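Probable porin (Pseudomonas aeruginosa, PDB 4FT6) probably forms a water-filled channel through the outer membrane for the uptake of small solutes, as a porin of the OprD family. Local coordinates at residues E346-V351 and R368-R373; N291-R296 and S305-Y310; Y23-F28 and K37-A42. One frame throughout, in Å; residues are numbered along the deposited sequence.

Contact 1: residues E346-V351 and R368-R373; sequences ERDVDV and RNAMLR. With C8E ((hydroxyethyloxy)tri(ethyloxy)octane), chain E.
Arg347 reaches across to Asn369 and Met371 with its guanidinium held between two apolar groups: Met371 CG lies 4.0 Å above one face of the Arg347 guanidinium plane, and Val349 CG2 of its own strand covers the opposite face at 3.8 Å. The Asn369 amide, its plane 51° away, meets the edge; OD1 is modelled too close to Arg347 NH2 for the length of that hydrogen bond to be trusted at this resolution. A second bond, from Arg347 NH2 to the backbone O of Asn369, is weak at 3.3 Å. Bends at chi2 and chi3 turn the Arg347 chain back towards its neighbour. A detergent molecule runs along this face, its C1 lying 3.5 Å from Met371 CE.

Beneath these side chains the backbones form an antiparallel hairpin, with axes 4.6 Å apart and running at 173°. Arg347 and Met371 bond to each other in both directions, as do Val349 and Asn369.

Glu346, Asp348, Asp350 and Arg368 occupy the other face. Asp350 OD2 pairs with Arg368 NE at 3.3 Å, and its OD1 makes a salt bridge to Arg366. Asp348 OD1 sits over the Ala370 methyl, 3.2 Å from CB, while its OD2 takes Arg327 and the backbone N of Gln294; Glu346 OE2 receives the N of Val295. The two faces therefore differ chemically: detergent lies along Arg347, Val349, Asn369 and Met371, touching the sandwiched guanidinium too, consistent with a lipid-facing wall, whereas Glu346 and Asp348 on the other accept backbone N-H groups of an inward-folded loop.

Contact 2: residues N291-R296 and S305-Y310; sequences NDIQVR and SWQLRY. With C8E ((hydroxyethyloxy)tri(ethyloxy)octane), chain B.
With CG anti to its own carbonyl carbon (chi1 -83°), Asn291 swings its amide out of the loop towards strand 304-313, where Gln307, fully extended beyond CG, comes up to meet it. The two side chains run antiparallel, one passing the other, and their amide planes lie only 14° apart. This near-coplanarity puts Gln307 NE2 in the carbonyl plane of Asn291, where it donates to OD1 over 2.8 Å in a nearly straight bond (160° at the hydrogen). The amide nitrogen of Asn291 works in the other direction, giving a hydrogen to Ser305 OG at 2.7 Å; Ser305 OG lies in the Asn291 amide plane. Each end of the one amide is thus committed to a different residue of the strand, which fixes its rotation about CB-CG.

Ser305 and Gln307 alternate with Trp306, Leu308 and Tyr310 along the strand, one set facing the loop and the other the outer wall. The first set points into the barrel, where the loop between strands 264-274 and 304-313 folds in; Tyr310, on the outer wall, has its OH 3.6 Å from C3 of a detergent molecule. The CB of Asn291 does not face the strand, so it is the polar end of Asn291 that crosses to it, and the nearest CA pair, Asn291 with Gln307, is 6.8 Å apart.

Further positioning comes from the loop and the wall around it. Gln307 NE2 also donates to the backbone O of Val290, and Asn291 N bonds to Gln271 OE1 on the adjacent strand. Beyond Asn291 the chain makes an inverse gamma turn centred on Asp292. Ile293 then points back at the strand and adds a second, apolar touch, its CG2 3.9 Å from Gln307 NE2, and its N bonds to Arg296 O over 3.2 Å.

Contact 3: residues Y23-F28 and K37-A42; sequences YFNRDF and KQEEWA. With C8E ((hydroxyethyloxy)tri(ethyloxy)octane), chain C.
Strands 14-28 and 37-50 form the first hairpin of the barrel, and towards the end that carries the 29-36 loop Tyr23 and Asn25 meet Glu39 on one face of the wall. Tyr23 OH donates to Glu39 OE2 at 2.5 Å, meeting the anti side of the carboxylate, with the ring and carboxylate planes 71° apart. Asn25 ND2 in turn donates to Tyr23 OH, and Lys37 NZ approaches Glu39 OE1 from above the carboxylate plane in a salt bridge of 3.3 Å. The hydroxyl thus relays between amide and acid; the positive charge of Lys37 would favour an ionised Glu39.

The strands are antiparallel, their axes 4.6 Å apart at 174°, with Tyr23 opposite Trp41 and Asn25 opposite Glu39. Phe24 bonds with Glu40, and Arg26 with Gln38, through N and O in both directions. Successive residues point to the two faces of the barrel wall. Trp41 lays its indole flat against a detergent molecule, whose C7 is 3.4 Å above the ring plane; detergent on Trp41 and Tyr23 is consistent with their face looking to the membrane.

On the opposite face Gln38 lies alongside Phe24 and Arg26, its OE1 3.7 Å from both Phe24 CE1 and Arg26 CD. A first torsion of -58° places the Phe28 ring beside its own backbone N, its edge towards the Gln38 amide, CZ being 3.6 Å from NE2. Arg26 extends further to a salt bridge with Glu382, and Glu40 turns to Ser81 and Ser74.

How the contacts relate
From the N terminus, contact 3 comes first and closes the eight-residue loop 29-36 between strands 14-28 and 37-50. Contact 2 follows much later, where residues 291-296 fold back on the strand that succeeds them, and contact 1 then closes the hairpin of strands 342-354 and 364-374. The three loops are in series, neither nesting nor crossing. In space contact 2 links the others: residues 291-296 touch contact 1, its centre about 9 Å from that of contact 2, and, through Val295 CB to Arg26 NH2 at 4.0 Å, contact 3, while contacts 1 and 3 do not touch. Strand 380-392 pairs with 364-374 on one side and 14-28 on the other, closing the barrel.

Contact 1: residues E346-V351 and R368-R373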
loop_
_atom_site.group_PDB
_atom_site.type_symbol
_atom_site.label_atom_id
_atom_site.label_comp_id
_atom_site.label_asym_id
_atom_site.label_seq_id
_atom_site.Cartn_x
_atom_site.Cartn_y
_atom_site.Cartn_z
ATOM N N GLU A 346 -4.173 -15.488 -10.168
ATOM C CA GLU A 346 -3.627 -15.569 -8.823
ATOM C C GLU A 346 -4.747 -15.932 -7.867
ATOM O O GLU A 346 -5.880 -15.453 -8.005
ATOM C CB GLU A 346 -2.948 -14.255 -8.401
ATOM C CG GLU A 346 -2.424 -14.244 -6.961
ATOM C CD GLU A 346 -1.660 -12.966 -6.598
ATOM O OE1 GLU A 346 -1.108 -12.297 -7.509
ATOM O OE2 GLU A 346 -1.598 -12.627 -5.389
ATOM N N ARG A 347 -4.422 -16.792 -6.906
ATOM C CA ARG A 347 -5.375 -17.262 -5.906
ATOM C C ARG A 347 -4.738 -16.990 -4.553
ATOM O O ARG A 347 -3.701 -17.576 -4.234
ATOM C CB ARG A 347 -5.610 -18.772 -6.079
ATOM C CG ARG A 347 -6.525 -19.391 -5.041
ATOM C CD ARG A 347 -5.848 -20.507 -4.272
ATOM N NE ARG A 347 -4.803 -19.975 -3.403
ATOM C CZ ARG A 347 -4.080 -20.692 -2.552
ATOM N NH1 ARG A 347 -4.270 -21.995 -2.429
ATOM N NH2 ARG A 347 -3.159 -20.087 -1.822
ATOM N N ASP A 348 -5.339 -16.088 -3.777
ATOM C CA ASP A 348 -4.807 -15.709 -2.470
ATOM C C ASP A 348 -5.668 -16.306 -1.381
ATOM O O ASP A 348 -6.861 -16.483 -1.577
ATOM C CB ASP A 348 -4.826 -14.185 -2.294
ATOM C CG ASP A 348 -3.842 -13.465 -3.197
ATOM O OD1 ASP A 348 -3.010 -14.137 -3.845
ATOM O OD2 ASP A 348 -3.902 -12.210 -3.248
ATOM N N VAL A 349 -5.071 -16.598 -0.231
ATOM C CA VAL A 349 -5.822 -17.045 0.940
ATOM C C VAL A 349 -5.273 -16.390 2.194
ATOM O O VAL A 349 -4.071 -16.445 2.459
ATOM C CB VAL A 349 -5.789 -18.573 1.115
ATOM C CG1 VAL A 349 -6.291 -18.962 2.506
ATOM C CG2 VAL A 349 -6.627 -19.240 0.046
ATOM N N ASP A 350 -6.155 -15.758 2.957
ATOM C CA ASP A 350 -5.752 -14.996 4.129
ATOM C C ASP A 350 -6.475 -15.553 5.339
ATOM O O ASP A 350 -7.703 -15.641 5.347
ATOM C CB ASP A 350 -6.153 -13.532 3.946
ATOM C CG ASP A 350 -5.086 -12.564 4.423
ATOM O OD1 ASP A 350 -5.047 -12.239 5.634
ATOM O OD2 ASP A 350 -4.290 -12.111 3.576
ATOM N N VAL A 351 -5.729 -15.954 6.358
ATOM C CA VAL A 351 -6.351 -16.313 7.623
ATOM C C VAL A 351 -5.698 -15.489 8.715
ATOM O O VAL A 351 -4.473 -15.345 8.743
ATOM C CB VAL A 351 -6.202 -17.795 7.935
ATOM C CG1 VAL A 351 -6.936 -18.124 9.221
ATOM C CG2 VAL A 351 -6.755 -18.626 6.788
ATOM N N ARG A 368 -0.594 -15.716 5.108
ATOM C CA ARG A 368 -1.013 -15.361 3.759
ATOM C C ARG A 368 -0.387 -16.301 2.746
ATOM O O ARG A 368 0.843 -16.472 2.705
ATOM C CB ARG A 368 -0.662 -13.910 3.438
ATOM C CG ARG A 368 -1.144 -12.940 4.510
ATOM C CD ARG A 368 -0.741 -11.512 4.220
ATOM N NE ARG A 368 -1.188 -11.098 2.894
ATOM C CZ ARG A 368 -0.917 -9.925 2.334
ATOM N NH1 ARG A 368 -0.197 -9.013 2.980
ATOM N NH2 ARG A 368 -1.371 -9.672 1.116
ATOM N N ASN A 369 -1.249 -16.909 1.935
ATOM C CA ASN A 369 -0.828 -17.898 0.957
ATOM C C ASN A 369 -1.285 -17.500 -0.443
ATOM O O ASN A 369 -2.433 -17.082 -0.622
ATOM C CB ASN A 369 -1.409 -19.267 1.325
ATOM C CG ASN A 369 -0.826 -20.379 0.502
ATOM O OD1 ASN A 369 -1.265 -20.636 -0.614
ATOM N ND2 ASN A 369 0.176 -21.050 1.047
ATOM N N ALA A 370 -0.404 -17.619 -1.437
ATOM C CA ALA A 370 -0.774 -17.241 -2.804
ATOM C C ALA A 370 -0.175 -18.146 -3.864
ATOM O O ALA A 370 0.987 -18.547 -3.766
ATOM C CB ALA A 370 -0.403 -15.809 -3.088
ATOM N N MET A 371 -0.983 -18.451 -4.878
ATOM C CA MET A 371 -0.514 -19.160 -6.052
ATOM C C MET A 371 -0.635 -18.219 -7.235
ATOM O O MET A 371 -1.660 -17.549 -7.396
ATOM C CB MET A 371 -1.374 -20.401 -6.327
ATOM C CG MET A 371 -1.242 -21.540 -5.324
ATOM S SD MET A 371 -2.037 -23.049 -5.926
ATOM C CE MET A 371 -1.622 -24.216 -4.635
ATOM N N LEU A 372 0.394 -18.177 -8.069
ATOM C CA LEU A 372 0.326 -17.398 -9.295
ATOM C C LEU A 372 0.824 -18.257 -10.441
ATOM O O LEU A 372 1.892 -18.876 -10.346
ATOM C CB LEU A 372 1.182 -16.138 -9.183
ATOM C CG LEU A 372 1.325 -15.390 -10.508
ATOM C CD1 LEU A 372 0.033 -14.676 -10.827
ATOM C CD2 LEU A 372 2.495 -14.418 -10.473
ATOM N N ARG A 373 0.039 -18.328 -11.511
ATOM C CA ARG A 373 0.484 -19.003 -12.725
ATOM C C ARG A 373 0.208 -18.092 -13.911
ATOM O O ARG A 373 -0.761 -17.318 -13.902
ATOM C CB ARG A 373 -0.215 -20.352 -12.909
ATOM C CG ARG A 373 -0.094 -21.278 -11.717
ATOM C CD ARG A 373 1.281 -21.910 -11.628
ATOM N NE ARG A 373 1.385 -22.812 -10.476
ATOM C CZ ARG A 373 1.835 -22.456 -9.276
ATOM N NH1 ARG A 373 2.236 -21.212 -9.052
ATOM N NH2 ARG A 373 1.887 -23.350 -8.302
HETATM C C1 C8E E . -1.808 -26.691 -2.202
HETATM C C2 C8E E . -2.933 -25.941 -1.499
HETATM C C3 C8E E . -2.406 -24.697 -0.777
HETATM C C4 C8E E . -2.427 -24.874 0.739
HETATM C C5 C8E E . -3.384 -23.902 1.435
HETATM C C6 C8E E . -4.659 -23.666 0.630
HETATM C C7 C8E E . -5.752 -22.956 1.431
HETATM C C8 C8E E . -6.030 -23.575 2.799
HETATM O O9 C8E E . -6.802 -22.686 3.585
HETATM C C10 C8E E . -8.135 -23.102 3.802
HETATM C C11 C8E E . -8.868 -22.117 4.718
HETATM O O12 C8E E . -9.176 -20.925 4.021
HETATM C C13 C8E E . -10.563 -20.686 3.887
#

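Contact 2: residues N291-R296 and S305-Y310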
loop_
_atom_site.group_PDB
_atom_site.type_symbol
_atom_site.label_atom_id
_atom_site.label_comp_id
_atom_site.label_asym_id
_atom_site.label_seq_id
_atom_site.Cartn_x
_atom_site.Cartn_y
_atom_site.Cartn_z
ATOM N N ASN A 291 -7.340 -5.299 -8.141
ATOM C CA ASN A 291 -6.478 -6.465 -8.310
ATOM C C ASN A 291 -5.038 -6.229 -7.895
ATOM O O ASN A 291 -4.143 -6.936 -8.365
ATOM C CB ASN A 291 -6.480 -6.950 -9.759
ATOM C CG ASN A 291 -7.657 -7.837 -10.071
ATOM O OD1 ASN A 291 -8.292 -8.393 -9.168
ATOM N ND2 ASN A 291 -7.957 -7.983 -11.360
ATOM N N ASP A 292 -4.796 -5.227 -7.049
ATOM C CA ASP A 292 -3.458 -5.063 -6.496
ATOM C C ASP A 292 -3.393 -6.005 -5.308
ATOM O O ASP A 292 -3.729 -5.637 -4.183
ATOM C CB ASP A 292 -3.182 -3.627 -6.056
ATOM C CG ASP A 292 -1.724 -3.401 -5.695
ATOM O OD1 ASP A 292 -1.032 -4.384 -5.311
ATOM O OD2 ASP A 292 -1.271 -2.237 -5.793
ATOM N N ILE A 293 -2.998 -7.243 -5.568
ATOM C CA ILE A 293 -3.114 -8.271 -4.551
ATOM C C ILE A 293 -1.741 -8.810 -4.150
ATOM O O ILE A 293 -0.738 -8.130 -4.338
ATOM C CB ILE A 293 -4.122 -9.381 -4.972
ATOM C CG1 ILE A 293 -3.642 -10.088 -6.230
ATOM C CG2 ILE A 293 -5.506 -8.783 -5.201
ATOM C CD1 ILE A 293 -4.612 -11.060 -6.759
ATOM N N GLN A 294 -1.694 -10.022 -3.603
ATOM C CA GLN A 294 -0.527 -10.457 -2.836
ATOM C C GLN A 294 0.817 -10.403 -3.576
ATOM O O GLN A 294 1.772 -9.849 -3.050
ATOM C CB GLN A 294 -0.762 -11.843 -2.211
ATOM C CG GLN A 294 0.236 -12.192 -1.107
ATOM C CD GLN A 294 -0.080 -13.500 -0.422
ATOM O OE1 GLN A 294 -1.241 -13.911 -0.352
ATOM N NE2 GLN A 294 0.953 -14.168 0.091
ATOM N N VAL A 295 0.892 -10.955 -4.784
ATOM C CA VAL A 295 2.173 -11.030 -5.493
ATOM C C VAL A 295 2.207 -10.228 -6.795
ATOM O O VAL A 295 3.269 -9.799 -7.247
ATOM C CB VAL A 295 2.607 -12.503 -5.768
ATOM C CG1 VAL A 295 1.685 -13.493 -5.040
ATOM C CG2 VAL A 295 2.652 -12.788 -7.261
ATOM N N ARG A 296 1.038 -10.029 -7.386
ATOM C CA ARG A 296 0.919 -9.347 -8.668
ATOM C C ARG A 296 -0.261 -8.356 -8.625
ATOM O O ARG A 296 -1.213 -8.538 -7.842
ATOM C CB ARG A 296 0.715 -10.386 -9.774
ATOM C CG ARG A 296 0.769 -9.833 -11.173
ATOM C CD ARG A 296 0.603 -10.921 -12.195
ATOM N NE ARG A 296 -0.014 -10.390 -13.407
ATOM C CZ ARG A 296 0.631 -9.652 -14.302
ATOM N NH1 ARG A 296 1.911 -9.357 -14.116
ATOM N NH2 ARG A 296 -0.000 -9.206 -15.376
ATOM N N SER A 305 -8.709 -7.659 -16.452
ATOM C CA SER A 305 -8.765 -8.620 -15.362
ATOM C C SER A 305 -10.007 -8.450 -14.496
ATOM O O SER A 305 -10.593 -7.365 -14.442
ATOM C CB SER A 305 -7.492 -8.538 -14.494
ATOM O OG SER A 305 -7.342 -7.256 -13.909
ATOM N N TRP A 306 -10.405 -9.534 -13.829
ATOM C CA TRP A 306 -11.466 -9.482 -12.825
ATOM C C TRP A 306 -11.072 -10.207 -11.533
ATOM O O TRP A 306 -10.002 -10.822 -11.447
ATOM C CB TRP A 306 -12.745 -10.094 -13.372
ATOM C CG TRP A 306 -12.582 -11.496 -13.884
ATOM C CD1 TRP A 306 -12.283 -11.869 -15.162
ATOM C CD2 TRP A 306 -12.749 -12.718 -13.137
ATOM N NE1 TRP A 306 -12.247 -13.240 -15.253
ATOM C CE2 TRP A 306 -12.529 -13.784 -14.026
ATOM C CE3 TRP A 306 -13.059 -13.009 -11.806
ATOM C CZ2 TRP A 306 -12.612 -15.126 -13.626
ATOM C CZ3 TRP A 306 -13.136 -14.345 -11.408
ATOM C CH2 TRP A 306 -12.915 -15.381 -12.315
ATOM N N GLN A 307 -11.949 -10.141 -10.535
ATOM C CA GLN A 307 -11.676 -10.771 -9.253
ATOM C C GLN A 307 -12.970 -11.209 -8.590
ATOM O O GLN A 307 -13.986 -10.508 -8.666
ATOM C CB GLN A 307 -10.928 -9.810 -8.318
ATOM C CG GLN A 307 -10.706 -10.373 -6.915
ATOM C CD GLN A 307 -9.986 -9.415 -5.973
ATOM O OE1 GLN A 307 -10.142 -9.514 -4.753
ATOM N NE2 GLN A 307 -9.179 -8.497 -6.532
ATOM N N LEU A 308 -12.932 -12.371 -7.946
ATOM C CA LEU A 308 -14.016 -12.798 -7.073
ATOM C C LEU A 308 -13.391 -12.974 -5.700
ATOM O O LEU A 308 -12.295 -13.543 -5.573
ATOM C CB LEU A 308 -14.622 -14.120 -7.551
ATOM C CG LEU A 308 -15.928 -14.516 -6.861
ATOM C CD1 LEU A 308 -16.883 -13.352 -6.901
ATOM C CD2 LEU A 308 -16.573 -15.748 -7.526
ATOM N N ARG A 309 -14.065 -12.480 -4.668
ATOM C CA ARG A 309 -13.469 -12.523 -3.347
ATOM C C ARG A 309 -14.487 -12.951 -2.331
ATOM O O ARG A 309 -15.660 -12.577 -2.420
ATOM C CB ARG A 309 -12.906 -11.157 -2.962
ATOM C CG ARG A 309 -12.237 -11.154 -1.610
ATOM C CD ARG A 309 -11.795 -9.771 -1.212
ATOM N NE ARG A 309 -11.799 -9.616 0.239
ATOM C CZ ARG A 309 -10.982 -8.816 0.903
ATOM N NH1 ARG A 309 -10.090 -8.103 0.237
ATOM N NH2 ARG A 309 -11.055 -8.744 2.226
ATOM N N TYR A 310 -14.041 -13.748 -1.367
ATOM C CA TYR A 310 -14.922 -14.218 -0.317
ATOM C C TYR A 310 -14.280 -13.893 1.005
ATOM O O TYR A 310 -13.068 -14.058 1.157
ATOM C CB TYR A 310 -15.163 -15.729 -0.411
ATOM C CG TYR A 310 -15.944 -16.246 0.772
ATOM C CD1 TYR A 310 -17.307 -16.081 0.840
ATOM C CD2 TYR A 310 -15.313 -16.852 1.842
ATOM C CE1 TYR A 310 -18.031 -16.528 1.931
ATOM C CE2 TYR A 310 -16.028 -17.301 2.933
ATOM C CZ TYR A 310 -17.387 -17.138 2.972
ATOM O OH TYR A 310 -18.104 -17.572 4.063
HETATM C C1 C8E B . -15.406 -20.239 5.243
HETATM C C2 C8E B . -16.180 -20.360 6.555
HETATM C C3 C8E B . -17.694 -20.292 6.365
HETATM C C4 C8E B . -18.448 -20.427 7.692
HETATM C C5 C8E B . -19.939 -20.659 7.465
HETATM C C6 C8E B . -20.719 -20.943 8.743
HETATM C C7 C8E B . -22.231 -21.037 8.492
HETATM C C8 C8E B . -22.868 -19.656 8.370
HETATM O O9 C8E B . -24.085 -19.671 7.648
HETATM C C10 C8E B . -25.180 -19.363 8.482
#

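Contact 3: residues Y23-F28 and K37-A42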
loop_
_atom_site.group_PDB
_atom_site.type_symbol
_atom_site.label_atom_id
_atom_site.label_comp_id
_atom_site.label_asym_id
_atom_site.label_seq_id
_atom_site.Cartn_x
_atom_site.Cartn_y
_atom_site.Cartn_z
ATOM N N TYR A 23 7.913 -14.130 8.596
ATOM C CA TYR A 23 8.546 -15.186 7.823
ATOM C C TYR A 23 7.983 -15.091 6.406
ATOM O O TYR A 23 6.767 -15.125 6.214
ATOM C CB TYR A 23 8.266 -16.570 8.429
ATOM C CG TYR A 23 8.688 -17.700 7.512
ATOM C CD1 TYR A 23 10.002 -18.135 7.475
ATOM C CD2 TYR A 23 7.780 -18.312 6.669
ATOM C CE1 TYR A 23 10.392 -19.156 6.628
ATOM C CE2 TYR A 23 8.166 -19.334 5.814
ATOM C CZ TYR A 23 9.469 -19.750 5.800
ATOM O OH TYR A 23 9.853 -20.760 4.954
ATOM N N PHE A 24 8.864 -14.983 5.419
ATOM C CA PHE A 24 8.452 -14.794 4.032
ATOM C C PHE A 24 9.109 -15.858 3.175
ATOM O O PHE A 24 10.314 -16.075 3.274
ATOM C CB PHE A 24 8.901 -13.416 3.555
ATOM C CG PHE A 24 8.499 -13.091 2.137
ATOM C CD1 PHE A 24 9.261 -13.519 1.057
ATOM C CD2 PHE A 24 7.378 -12.317 1.887
ATOM C CE1 PHE A 24 8.890 -13.203 -0.253
ATOM C CE2 PHE A 24 7.003 -11.992 0.583
ATOM C CZ PHE A 24 7.760 -12.437 -0.490
ATOM N N ASN A 25 8.325 -16.502 2.319
ATOM C CA ASN A 25 8.845 -17.581 1.492
ATOM C C ASN A 25 8.165 -17.573 0.129
ATOM O O ASN A 25 7.054 -18.085 -0.034
ATOM C CB ASN A 25 8.656 -18.926 2.198
ATOM C CG ASN A 25 9.489 -20.038 1.580
ATOM O OD1 ASN A 25 9.647 -20.109 0.360
ATOM N ND2 ASN A 25 10.031 -20.912 2.426
ATOM N N ARG A 26 8.823 -16.949 -0.843
ATOM C CA ARG A 26 8.339 -16.945 -2.214
ATOM C C ARG A 26 9.070 -18.030 -2.971
ATOM O O ARG A 26 10.293 -17.971 -3.134
ATOM C CB ARG A 26 8.593 -15.606 -2.897
ATOM C CG ARG A 26 8.336 -15.627 -4.403
ATOM C CD ARG A 26 8.290 -14.212 -4.974
ATOM N NE ARG A 26 7.215 -13.409 -4.380
ATOM C CZ ARG A 26 7.027 -12.116 -4.614
ATOM N NH1 ARG A 26 7.842 -11.473 -5.428
ATOM N NH2 ARG A 26 6.031 -11.463 -4.029
ATOM N N ASP A 27 8.318 -19.023 -3.427
ATOM C CA ASP A 27 8.899 -20.151 -4.129
ATOM C C ASP A 27 8.655 -20.067 -5.638
ATOM O O ASP A 27 7.512 -20.108 -6.098
ATOM C CB ASP A 27 8.357 -21.463 -3.557
ATOM C CG ASP A 27 8.858 -22.674 -4.309
ATOM O OD1 ASP A 27 9.957 -22.611 -4.910
ATOM O OD2 ASP A 27 8.151 -23.702 -4.300
ATOM N N PHE A 28 9.732 -19.948 -6.408
ATOM C CA PHE A 28 9.620 -19.951 -7.863
ATOM C C PHE A 28 9.564 -21.383 -8.386
ATOM O O PHE A 28 10.440 -22.204 -8.087
ATOM C CB PHE A 28 10.778 -19.183 -8.501
ATOM C CG PHE A 28 10.877 -17.754 -8.044
ATOM C CD1 PHE A 28 10.051 -16.779 -8.585
ATOM C CD2 PHE A 28 11.792 -17.384 -7.062
ATOM C CE1 PHE A 28 10.139 -15.447 -8.155
ATOM C CE2 PHE A 28 11.887 -16.054 -6.629
ATOM C CZ PHE A 28 11.059 -15.088 -7.179
ATOM N N LYS A 37 14.299 -19.504 -4.829
ATOM C CA LYS A 37 13.514 -19.191 -3.647
ATOM C C LYS A 37 13.935 -17.875 -3.005
ATOM O O LYS A 37 15.115 -17.533 -3.002
ATOM C CB LYS A 37 13.705 -20.327 -2.637
ATOM C CG LYS A 37 12.831 -20.260 -1.420
ATOM C CD LYS A 37 13.427 -21.087 -0.288
ATOM C CE LYS A 37 13.648 -22.538 -0.653
ATOM N NZ LYS A 37 14.094 -23.298 0.553
ATOM N N GLN A 38 12.963 -17.131 -2.489
ATOM C CA GLN A 38 13.243 -16.070 -1.532
ATOM C C GLN A 38 12.662 -16.526 -0.207
ATOM O O GLN A 38 11.438 -16.561 -0.041
ATOM C CB GLN A 38 12.590 -14.745 -1.938
ATOM C CG GLN A 38 13.106 -14.132 -3.225
ATOM C CD GLN A 38 12.178 -13.051 -3.784
ATOM O OE1 GLN A 38 11.177 -12.674 -3.160
ATOM N NE2 GLN A 38 12.501 -12.562 -4.977
ATOM N N GLU A 39 13.526 -16.890 0.738
ATOM C CA GLU A 39 13.045 -17.319 2.049
ATOM C C GLU A 39 13.804 -16.643 3.164
ATOM O O GLU A 39 14.949 -17.006 3.438
ATOM C CB GLU A 39 13.179 -18.830 2.217
ATOM C CG GLU A 39 12.711 -19.333 3.565
ATOM C CD GLU A 39 12.980 -20.806 3.746
ATOM O OE1 GLU A 39 13.975 -21.300 3.168
ATOM O OE2 GLU A 39 12.201 -21.471 4.459
ATOM N N GLU A 40 13.168 -15.676 3.818
ATOM C CA GLU A 40 13.811 -14.960 4.922
ATOM C C GLU A 40 12.904 -14.822 6.140
ATOM O O GLU A 40 11.686 -14.995 6.055
ATOM C CB GLU A 40 14.325 -13.588 4.464
ATOM C CG GLU A 40 15.520 -13.662 3.526
ATOM C CD GLU A 40 15.972 -12.302 3.035
ATOM O OE1 GLU A 40 17.194 -12.017 3.107
ATOM O OE2 GLU A 40 15.108 -11.519 2.573
ATOM N N TRP A 41 13.518 -14.519 7.276
ATOM C CA TRP A 41 12.789 -14.333 8.518
ATOM C C TRP A 41 13.385 -13.156 9.301
ATOM O O TRP A 41 14.595 -13.113 9.534
ATOM C CB TRP A 41 12.880 -15.600 9.342
ATOM C CG TRP A 41 12.129 -15.535 10.610
ATOM C CD1 TRP A 41 10.995 -14.820 10.855
ATOM C CD2 TRP A 41 12.448 -16.222 11.827
ATOM N NE1 TRP A 41 10.585 -15.023 12.151
ATOM C CE2 TRP A 41 11.462 -15.878 12.770
ATOM C CE3 TRP A 41 13.473 -17.096 12.207
ATOM C CZ2 TRP A 41 11.473 -16.375 14.076
ATOM C CZ3 TRP A 41 13.485 -17.591 13.500
ATOM C CH2 TRP A 41 12.492 -17.231 14.422
ATOM N N ALA A 42 12.539 -12.215 9.715
ATOM C CA ALA A 42 13.013 -10.954 10.277
ATOM C C ALA A 42 12.063 -10.412 11.328
ATOM O O ALA A 42 10.869 -10.723 11.330
ATOM C CB ALA A 42 13.203 -9.917 9.170
HETATM C C3 C8E C . 14.747 -21.593 9.369
HETATM C C4 C8E C . 14.124 -21.028 10.639
HETATM C C5 C8E C . 13.022 -20.030 10.303
HETATM C C6 C8E C . 11.721 -20.381 11.017
HETATM C C7 C8E C . 10.786 -19.182 11.153
HETATM C C8 C8E C . 9.411 -19.618 11.648
HETATM O O9 C8E C . 8.876 -18.668 12.549
HETATM C C10 C8E C . 7.951 -17.785 11.947
HETATM C C11 C8E C . 7.095 -17.111 13.018
HETATM O O12 C8E C . 6.187 -16.198 12.440
HETATM C C13 C8E C . 4.876 -16.381 12.924
#